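Ancillary protein 1 (Streptococcus pyogenes, PDB 2XI9) acts as a pilus-presented adhesin whose internal thioester bond is required for efficient host cell interaction, and probably binds collagen. Local coordinates at residues Tyr77-Leu82 with Asp323-Glu328; Ala193-Phe198 with Leu295-Phe300; Lys217-Lys222 with Leu247-Phe252. All coordinates share one frame; numbering follows the deposited sequence.

Interaction 1: residues Tyr77-Leu82 with Asp323-Glu328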
loop_
_atom_site.group_PDB
_atom_site.type_symbol
_atom_site.label_atom_id
_atom_site.label_comp_id
_atom_site.label_asym_id
_atom_site.label_seq_id
_atom_site.Cartn_x
_atom_site.Cartn_y
_atom_site.Cartn_z
ATOM N N TYR A 77 13.904 16.225 17.244
ATOM C CA TYR A 77 15.127 15.616 16.686
ATOM C C TYR A 77 15.291 15.905 15.192
ATOM O O TYR A 77 14.317 16.228 14.501
ATOM C CB TYR A 77 15.133 14.092 16.902
ATOM C CG TYR A 77 14.990 13.640 18.344
ATOM C CD1 TYR A 77 13.743 13.580 18.956
ATOM C CD2 TYR A 77 16.108 13.268 19.097
ATOM C CE1 TYR A 77 13.605 13.164 20.278
ATOM C CE2 TYR A 77 15.981 12.849 20.430
ATOM C CZ TYR A 77 14.726 12.794 21.010
ATOM O OH TYR A 77 14.583 12.385 22.321
ATOM N N THR A 78 16.521 15.738 14.706
ATOM C CA THR A 78 16.898 15.978 13.309
ATOM C C THR A 78 17.777 14.836 12.785
ATOM O O THR A 78 18.785 14.477 13.396
ATOM C CB THR A 78 17.682 17.302 13.145
ATOM O OG1 THR A 78 16.849 18.402 13.535
ATOM C CG2 THR A 78 18.148 17.502 11.693
ATOM N N LEU A 79 17.378 14.277 11.647
ATOM C CA LEU A 79 18.097 13.200 10.983
ATOM C C LEU A 79 18.741 13.781 9.740
ATOM O O LEU A 79 18.047 14.323 8.875
ATOM C CB LEU A 79 17.125 12.073 10.595
ATOM C CG LEU A 79 17.672 10.847 9.864
ATOM C CD1 LEU A 79 18.666 10.072 10.718
ATOM C CD2 LEU A 79 16.518 9.935 9.442
ATOM N N THR A 80 20.063 13.670 9.655
ATOM C CA THR A 80 20.806 14.229 8.543
ATOM C C THR A 80 21.588 13.140 7.854
ATOM O O THR A 80 22.179 12.286 8.508
ATOM C CB THR A 80 21.797 15.294 9.021
ATOM O OG1 THR A 80 21.133 16.201 9.910
ATOM C CG2 THR A 80 22.378 16.062 7.835
ATOM N N GLU A 81 21.575 13.161 6.528
ATOM C CA GLU A 81 22.363 12.220 5.751
ATOM C C GLU A 81 23.739 12.858 5.601
ATOM O O GLU A 81 23.880 13.893 4.962
ATOM C CB GLU A 81 21.699 11.918 4.392
ATOM C CG GLU A 81 22.545 11.062 3.460
ATOM C CD GLU A 81 21.742 10.290 2.430
ATOM O OE1 GLU A 81 20.994 10.907 1.649
ATOM O OE2 GLU A 81 21.872 9.055 2.386
ATOM N N LEU A 82 24.735 12.271 6.257
ATOM C CA LEU A 82 26.102 12.751 6.149
ATOM C C LEU A 82 26.719 12.312 4.820
ATOM O O LEU A 82 27.468 13.077 4.205
ATOM C CB LEU A 82 26.942 12.281 7.342
ATOM C CG LEU A 82 26.477 12.733 8.734
ATOM C CD1 LEU A 82 27.534 12.387 9.791
ATOM C CD2 LEU A 82 26.163 14.216 8.764
ATOM N N ASP A 323 6.569 3.335 14.841
ATOM C CA ASP A 323 6.938 4.583 14.164
ATOM C C ASP A 323 8.234 4.389 13.433
ATOM O O ASP A 323 9.215 3.934 14.010
ATOM C CB ASP A 323 7.091 5.737 15.145
ATOM C CG ASP A 323 5.763 6.326 15.549
ATOM O OD1 ASP A 323 5.096 6.973 14.712
ATOM O OD2 ASP A 323 5.385 6.118 16.705
ATOM N N ILE A 324 8.212 4.750 12.161
ATOM C CA ILE A 324 9.367 4.755 11.304
ATOM C C ILE A 324 9.719 6.203 11.067
ATOM O O ILE A 324 8.842 7.035 10.840
ATOM C CB ILE A 324 9.063 4.078 9.961
ATOM C CG1 ILE A 324 8.618 2.632 10.171
ATOM C CG2 ILE A 324 10.273 4.145 9.006
ATOM C CD1 ILE A 324 9.431 1.832 11.123
ATOM N N ILE A 325 11.004 6.533 11.141
ATOM C CA ILE A 325 11.458 7.790 10.588
ATOM C C ILE A 325 12.009 7.412 9.239
ATOM O O ILE A 325 13.117 6.849 9.117
ATOM C CB ILE A 325 12.507 8.493 11.444
ATOM C CG1 ILE A 325 12.030 8.617 12.907
ATOM C CG2 ILE A 325 12.830 9.873 10.839
ATOM C CD1 ILE A 325 10.671 9.283 13.066
ATOM N N ARG A 326 11.239 7.746 8.218
ATOM C CA ARG A 326 11.533 7.362 6.854
ATOM C C ARG A 326 12.316 8.494 6.164
ATOM O O ARG A 326 11.939 9.680 6.246
ATOM C CB ARG A 326 10.211 7.037 6.155
ATOM C CG ARG A 326 10.300 6.156 4.930
ATOM C CD ARG A 326 9.054 5.278 4.689
ATOM N NE ARG A 326 8.868 5.130 3.248
ATOM C CZ ARG A 326 8.280 4.114 2.637
ATOM N NH1 ARG A 326 7.774 3.075 3.312
ATOM N NH2 ARG A 326 8.204 4.141 1.313
HETATM N N MSE A 327 13.439 8.145 5.537
HETATM C CA MSE A 327 14.148 9.072 4.664
HETATM C C MSE A 327 14.352 8.379 3.320
HETATM O O MSE A 327 14.654 7.180 3.271
HETATM C CB MSE A 327 15.483 9.477 5.297
HETATM C CG MSE A 327 16.328 10.435 4.492
HETATM SE SE MSE A 327 18.042 10.725 5.395
HETATM C CE MSE A 327 17.852 12.486 6.179
ATOM N N GLU A 328 14.132 9.110 2.233
ATOM C CA GLU A 328 14.217 8.537 0.899
ATOM C C GLU A 328 15.244 9.284 0.047
ATOM O O GLU A 328 15.327 10.522 0.079
ATOM C CB GLU A 328 12.854 8.523 0.206
ATOM C CG GLU A 328 11.736 7.958 1.062
ATOM C CD GLU A 328 10.509 7.532 0.279
ATOM O OE1 GLU A 328 10.392 7.849 -0.935
ATOM O OE2 GLU A 328 9.672 6.829 0.893
#

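Interaction 2: residues Ala193-Phe198 with Leu295-Phe300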
loop_
_atom_site.group_PDB
_atom_site.type_symbol
_atom_site.label_atom_id
_atom_site.label_comp_id
_atom_site.label_asym_id
_atom_site.label_seq_id
_atom_site.Cartn_x
_atom_site.Cartn_y
_atom_site.Cartn_z
ATOM N N ALA A 193 0.942 1.285 7.589
ATOM C CA ALA A 193 -0.275 2.050 7.655
ATOM C C ALA A 193 -0.486 2.678 6.283
ATOM O O ALA A 193 0.457 3.092 5.633
ATOM C CB ALA A 193 -0.189 3.126 8.762
ATOM N N GLY A 194 -1.729 2.707 5.837
ATOM C CA GLY A 194 -2.118 3.232 4.556
ATOM C C GLY A 194 -2.188 4.746 4.557
ATOM O O GLY A 194 -3.269 5.342 4.452
ATOM N N ARG A 195 -1.015 5.341 4.719
ATOM C CA ARG A 195 -0.808 6.747 4.677
ATOM C C ARG A 195 0.396 6.953 3.724
ATOM O O ARG A 195 1.262 6.090 3.588
ATOM C CB ARG A 195 -0.501 7.318 6.060
ATOM C CG ARG A 195 -1.398 6.847 7.256
ATOM C CD ARG A 195 -0.830 7.335 8.572
ATOM N NE ARG A 195 -1.664 6.924 9.718
ATOM C CZ ARG A 195 -1.336 7.097 11.000
ATOM N NH1 ARG A 195 -0.184 7.644 11.353
ATOM N NH2 ARG A 195 -2.181 6.709 11.951
ATOM N N ASP A 196 0.442 8.075 3.053
ATOM C CA ASP A 196 1.590 8.372 2.191
ATOM C C ASP A 196 1.687 7.323 1.090
ATOM O O ASP A 196 2.745 6.712 0.877
ATOM C CB ASP A 196 2.872 8.400 3.035
ATOM C CG ASP A 196 4.074 8.989 2.302
ATOM O OD1 ASP A 196 3.884 9.872 1.420
ATOM O OD2 ASP A 196 5.223 8.552 2.649
ATOM N N LEU A 197 0.567 7.111 0.423
ATOM C CA LEU A 197 0.381 6.032 -0.526
ATOM C C LEU A 197 0.596 6.483 -1.992
ATOM O O LEU A 197 0.714 5.659 -2.896
ATOM C CB LEU A 197 -1.018 5.455 -0.397
ATOM C CG LEU A 197 -1.379 4.725 0.914
ATOM C CD1 LEU A 197 -2.716 4.050 0.782
ATOM C CD2 LEU A 197 -0.236 3.711 1.214
ATOM N N PHE A 198 0.565 7.782 -2.222
ATOM C CA PHE A 198 0.641 8.311 -3.577
ATOM C C PHE A 198 1.880 7.809 -4.300
ATOM O O PHE A 198 1.826 7.508 -5.497
ATOM C CB PHE A 198 0.681 9.837 -3.540
ATOM C CG PHE A 198 0.376 10.473 -4.848
ATOM C CD1 PHE A 198 1.385 10.887 -5.694
ATOM C CD2 PHE A 198 -0.946 10.643 -5.234
ATOM C CE1 PHE A 198 1.075 11.512 -6.917
ATOM C CE2 PHE A 198 -1.261 11.238 -6.454
ATOM C CZ PHE A 198 -0.256 11.682 -7.280
ATOM N N LEU A 295 -13.843 6.124 7.400
ATOM C CA LEU A 295 -12.957 5.267 8.169
ATOM C C LEU A 295 -11.673 6.032 8.456
ATOM O O LEU A 295 -11.498 7.149 8.002
ATOM C CB LEU A 295 -12.759 3.935 7.503
ATOM C CG LEU A 295 -12.327 3.924 6.075
ATOM C CD1 LEU A 295 -10.882 4.410 6.034
ATOM C CD2 LEU A 295 -12.517 2.485 5.403
ATOM N N THR A 296 -10.810 5.454 9.250
ATOM C CA THR A 296 -9.695 6.194 9.784
ATOM C C THR A 296 -8.414 5.774 9.097
ATOM O O THR A 296 -7.851 6.533 8.329
ATOM C CB THR A 296 -9.668 6.011 11.342
ATOM O OG1 THR A 296 -10.913 6.469 11.877
ATOM C CG2 THR A 296 -8.527 6.814 12.005
ATOM N N ASP A 297 -7.955 4.549 9.338
ATOM C CA ASP A 297 -6.709 4.060 8.765
ATOM C C ASP A 297 -6.960 2.638 8.235
ATOM O O ASP A 297 -7.861 1.955 8.749
ATOM C CB ASP A 297 -5.590 4.068 9.828
ATOM C CG ASP A 297 -4.915 5.426 9.983
ATOM O OD1 ASP A 297 -4.290 5.905 8.998
ATOM O OD2 ASP A 297 -4.996 5.992 11.085
ATOM N N LEU A 298 -6.202 2.238 7.213
ATOM C CA LEU A 298 -6.246 0.895 6.645
ATOM C C LEU A 298 -4.856 0.314 6.528
ATOM O O LEU A 298 -3.869 1.055 6.386
ATOM C CB LEU A 298 -6.846 0.949 5.245
ATOM C CG LEU A 298 -8.320 1.299 5.136
ATOM C CD1 LEU A 298 -8.711 1.654 3.714
ATOM C CD2 LEU A 298 -9.143 0.167 5.630
ATOM N N ASP A 299 -4.786 -1.009 6.546
ATOM C CA ASP A 299 -3.554 -1.709 6.253
ATOM C C ASP A 299 -3.183 -1.582 4.760
ATOM O O ASP A 299 -4.040 -1.485 3.894
ATOM C CB ASP A 299 -3.668 -3.195 6.583
ATOM C CG ASP A 299 -3.926 -3.465 8.080
ATOM O OD1 ASP A 299 -3.518 -2.656 8.974
ATOM O OD2 ASP A 299 -4.501 -4.542 8.370
ATOM N N PHE A 300 -1.890 -1.642 4.489
ATOM C CA PHE A 300 -1.349 -1.593 3.119
ATOM C C PHE A 300 -0.103 -2.475 3.137
ATOM O O PHE A 300 0.473 -2.651 4.176
ATOM C CB PHE A 300 -1.049 -0.146 2.756
ATOM C CG PHE A 300 -0.619 0.080 1.337
ATOM C CD1 PHE A 300 0.717 0.103 0.989
ATOM C CD2 PHE A 300 -1.563 0.352 0.358
ATOM C CE1 PHE A 300 1.103 0.365 -0.336
ATOM C CE2 PHE A 300 -1.191 0.571 -0.935
ATOM C CZ PHE A 300 0.167 0.601 -1.291
HETATM O O HOH W 1 -4.544 4.510 6.543
#

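Interaction 3: residues Lys217-Lys222 with Leu247-Phe252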
loop_
_atom_site.group_PDB
_atom_site.type_symbol
_atom_site.label_atom_id
_atom_site.label_comp_id
_atom_site.label_asym_id
_atom_site.label_seq_id
_atom_site.Cartn_x
_atom_site.Cartn_y
_atom_site.Cartn_z
ATOM N N LYS A 217 -9.532 5.659 0.506
ATOM C CA LYS A 217 -10.222 5.257 1.711
ATOM C C LYS A 217 -11.713 5.206 1.444
ATOM O O LYS A 217 -12.374 4.366 2.007
ATOM C CB LYS A 217 -9.986 6.234 2.845
ATOM C CG LYS A 217 -8.635 6.173 3.448
ATOM C CD LYS A 217 -8.558 7.238 4.521
ATOM C CE LYS A 217 -7.250 7.194 5.266
ATOM N NZ LYS A 217 -7.097 8.351 6.240
ATOM N N LYS A 218 -12.234 6.087 0.558
ATOM C CA LYS A 218 -13.683 6.117 0.319
ATOM C C LYS A 218 -14.199 4.988 -0.584
ATOM O O LYS A 218 -15.321 4.511 -0.391
ATOM C CB LYS A 218 -14.133 7.489 -0.186
ATOM C CG LYS A 218 -14.081 8.565 0.960
ATOM C CD LYS A 218 -14.160 9.981 0.475
ATOM C CE LYS A 218 -15.585 10.369 0.170
ATOM N NZ LYS A 218 -15.738 11.720 -0.526
ATOM N N VAL A 219 -13.403 4.587 -1.564
ATOM C CA VAL A 219 -13.681 3.407 -2.362
ATOM C C VAL A 219 -13.759 2.175 -1.446
ATOM O O VAL A 219 -14.743 1.425 -1.495
ATOM C CB VAL A 219 -12.617 3.194 -3.481
ATOM C CG1 VAL A 219 -12.766 1.830 -4.184
ATOM C CG2 VAL A 219 -12.691 4.317 -4.560
ATOM N N ILE A 220 -12.738 1.992 -0.615
ATOM C CA ILE A 220 -12.725 0.848 0.313
ATOM C C ILE A 220 -13.963 0.838 1.239
ATOM O O ILE A 220 -14.604 -0.184 1.395
ATOM C CB ILE A 220 -11.464 0.788 1.137
ATOM C CG1 ILE A 220 -10.234 0.595 0.266
ATOM C CG2 ILE A 220 -11.582 -0.365 2.201
ATOM C CD1 ILE A 220 -10.196 -0.682 -0.542
ATOM N N GLU A 221 -14.304 2.001 1.793
ATOM C CA GLU A 221 -15.409 2.193 2.703
ATOM C C GLU A 221 -16.738 1.748 2.134
ATOM O O GLU A 221 -17.573 1.176 2.859
ATOM C CB GLU A 221 -15.500 3.713 3.079
ATOM C CG GLU A 221 -16.705 4.118 3.785
ATOM C CD GLU A 221 -17.020 5.609 3.727
ATOM O OE1 GLU A 221 -16.085 6.452 3.704
ATOM O OE2 GLU A 221 -18.253 5.903 3.764
ATOM N N LYS A 222 -16.997 2.081 0.879
ATOM C CA LYS A 222 -18.327 1.774 0.295
ATOM C C LYS A 222 -18.269 0.497 -0.496
ATOM O O LYS A 222 -19.293 -0.019 -0.892
ATOM C CB LYS A 222 -18.874 2.910 -0.603
ATOM C CG LYS A 222 -19.610 3.989 0.093
ATOM C CD LYS A 222 -20.868 3.523 0.765
ATOM C CE LYS A 222 -21.889 4.649 0.920
ATOM N NZ LYS A 222 -23.233 4.021 1.223
ATOM N N LEU A 247 -11.836 -2.189 -9.633
ATOM C CA LEU A 247 -11.778 -1.261 -10.783
ATOM C C LEU A 247 -11.804 0.202 -10.300
ATOM O O LEU A 247 -11.157 1.031 -10.865
ATOM C CB LEU A 247 -12.916 -1.559 -11.765
ATOM C CG LEU A 247 -13.001 -0.658 -13.004
ATOM C CD1 LEU A 247 -11.710 -0.806 -13.798
ATOM C CD2 LEU A 247 -14.280 -0.971 -13.858
ATOM N N ALA A 248 -12.568 0.498 -9.241
ATOM C CA ALA A 248 -12.637 1.830 -8.657
ATOM C C ALA A 248 -11.275 2.227 -8.076
ATOM O O ALA A 248 -10.858 3.346 -8.219
ATOM C CB ALA A 248 -13.734 1.906 -7.581
ATOM N N ILE A 249 -10.555 1.272 -7.511
ATOM C CA ILE A 249 -9.184 1.534 -7.067
ATOM C C ILE A 249 -8.292 1.876 -8.283
ATOM O O ILE A 249 -7.578 2.881 -8.258
ATOM C CB ILE A 249 -8.610 0.339 -6.258
ATOM C CG1 ILE A 249 -9.315 0.213 -4.887
ATOM C CG2 ILE A 249 -7.039 0.450 -6.179
ATOM C CD1 ILE A 249 -9.105 1.374 -3.907
ATOM N N TYR A 250 -8.389 1.074 -9.350
ATOM C CA TYR A 250 -7.619 1.310 -10.568
ATOM C C TYR A 250 -7.940 2.661 -11.226
ATOM O O TYR A 250 -7.066 3.264 -11.830
ATOM C CB TYR A 250 -7.848 0.193 -11.582
ATOM C CG TYR A 250 -7.212 -1.151 -11.271
ATOM C CD1 TYR A 250 -6.094 -1.264 -10.430
ATOM C CD2 TYR A 250 -7.716 -2.298 -11.825
ATOM C CE1 TYR A 250 -5.504 -2.478 -10.182
ATOM C CE2 TYR A 250 -7.108 -3.548 -11.588
ATOM C CZ TYR A 250 -6.014 -3.621 -10.756
ATOM O OH TYR A 250 -5.408 -4.836 -10.519
ATOM N N TYR A 251 -9.192 3.104 -11.110
ATOM C CA TYR A 251 -9.598 4.414 -11.552
ATOM C C TYR A 251 -8.685 5.512 -10.991
ATOM O O TYR A 251 -8.309 6.415 -11.726
ATOM C CB TYR A 251 -11.082 4.669 -11.211
ATOM C CG TYR A 251 -11.582 6.054 -11.615
ATOM C CD1 TYR A 251 -11.481 7.139 -10.748
ATOM C CD2 TYR A 251 -12.101 6.280 -12.873
ATOM C CE1 TYR A 251 -11.914 8.408 -11.131
ATOM C CE2 TYR A 251 -12.546 7.551 -13.252
ATOM C CZ TYR A 251 -12.444 8.599 -12.378
ATOM O OH TYR A 251 -12.867 9.855 -12.758
ATOM N N PHE A 252 -8.294 5.402 -9.718
ATOM C CA PHE A 252 -7.453 6.386 -9.047
ATOM C C PHE A 252 -5.982 6.044 -9.152
ATOM O O PHE A 252 -5.188 6.931 -9.300
ATOM C CB PHE A 252 -7.844 6.564 -7.556
ATOM C CG PHE A 252 -9.222 7.161 -7.377
ATOM C CD1 PHE A 252 -9.469 8.449 -7.755
ATOM C CD2 PHE A 252 -10.274 6.379 -6.887
ATOM C CE1 PHE A 252 -10.794 8.991 -7.643
ATOM C CE2 PHE A 252 -11.584 6.881 -6.806
ATOM C CZ PHE A 252 -11.827 8.181 -7.156
#

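Interaction 1: residues Tyr77-Leu82 with Asp323-Glu328
While the methyl end of Met327 presses on Leu79 and Glu81, the flat guanidinium of its neighbour Arg326 lies on the other face of strand 323-328, with Glu328 OE2 at its edge and Tyr32 as a cation-pi partner. Arg326 NE (3.0 Å) and NH2 both donate to Glu328 OE2, which lies in the guanidinium plane; this side-on grip and the salt bridge from NH1 to Glu118 should limit its rotation. Lys199 also pairs with that oxygen.

The contact itself is made mostly by apolar side chains and centres on Met327, modelled as selenomethionine. With CG anti to the backbone N (chi1 180°), its chain runs straight, then bends at the selenium, which carries Met327 CE alongside the opposing backbone, 3.3 Å from Leu79 O. Met327 SE rests 4.0 Å from Glu81 CB. Leu79 and Ile325 pass each other in opposite directions, their branches Leu79 CD2 and Ile325 CG2 meeting at 3.9 Å.

The strand axes lie 9.5 Å apart at a crossing angle of -32°, the face-to-face packing of a beta sandwich. Strand 323-328 runs parallel to strand 26-33, whose Ile29 joins this core, while strands 45-48 and 94-99 flank 77-81 in the facing sheet.

Interaction 2: residues Ala193-Phe198 with Leu295-Phe300
Arg195 and Asp297 form a side-on salt bridge, one guanidinium nitrogen to each carboxylate oxygen: NE to OD1 at 2.9 Å and nearly straight (171°), NH2 to OD2 at 3.0 Å. Both oxygens lie close to the guanidinium plane, yet each is approached from above the carboxylate plane, because the two flat groups are turned 39° against each other. The extended Arg195 chain, from CG to NE, takes the head across to the acid, and its NH1 has a second anionic partner in Glu113.

One main-chain hydrogen bond joins the segments: Gly194 N donates to Leu298 O at 2.8 Å. Next to it, Ala193 and Asp299 make an antiparallel non-hydrogen-bonded pair. Here strand 189-193, outermost in a seven-stranded mixed sheet, leaves its neighbour 299-303, and the chain turns away through an inverse gamma turn centred on Gly194. A water links the two segments here: it donates to Gly194 O and Asp297 OD1 and accepts from Leu298 N, joining the turn, the salt bridge and the opposing backbone.

Apolar packing comes from Leu197, whose CD2 sits over the centre of one face of the Phe300 ring in a CH-pi contact, 3.6 Å from its centroid. Phe161 meets the same ring edge-to-face, and Ile312 of the next strand touches both Leu197 and Phe300.

Interaction 3: residues Lys217-Lys222 with Leu247-Phe252
Helices 217-222 and 247-252 run antiparallel, at 173°, with their axes 9.7 Å apart and Val219 and Ala248 as the closest CA pair. Val219 carries the contact through both of its methyls, which are spread over three residues of the other helix. Val219 CG1, set anti to the backbone N (chi1 171°), meets the small Ala248 CB at 3.5 Å. The same methyl touches Ile249 CD1. Val219 CG2 arrives at the edge of the Phe252 ring, near its plane, 3.6 Å from Phe252 CE2.

Ile249 leaves its helix to one side of the interface, but the bends at chi1 and chi2 turn CD1 back towards the other helix. There Ile249 CD1 lies against Val219 and 4.1 Å from Ile220 CD1. Tyr251 CD1, from the same helix, stands over the centre of one Phe252 face, and His215 of helix 209-222 stacks on the ring, so the phenyl group is held by both helices.

All five residues that touch are buried. This is the close packing of an antiparallel helix pair within the thioester domain, laid next to strand 155-160: Ile220 reaches Tyr159, and Tyr250 touches Cys160, the only cysteine in the modelled chain and therefore presumably the sulfur donor of the internal thioester.

Overall arrangement
The three contacts are nested along the chain: interaction 3 lies inside the loop closed by interaction 2, and both lie inside the loop closed by interaction 1. The thioester domain is thus inserted into the sandwich whose sheets interaction 1 joins. Interactions 2 and 3 touch, their centres 13 Å apart: Lys217 NZ bonds to Thr296 O at 2.9 Å, and Leu298 packs on Ile220. Interaction 3 touches Cys160, the probable thioester cysteine, through Tyr250. Interaction 1 is about 32 Å from interaction 3, centre to centre. Interaction 2 approaches interaction 1 to about 5 Å at the nearest atoms, and Lys199, paired with both Asp196 and Glu328, bridges the two.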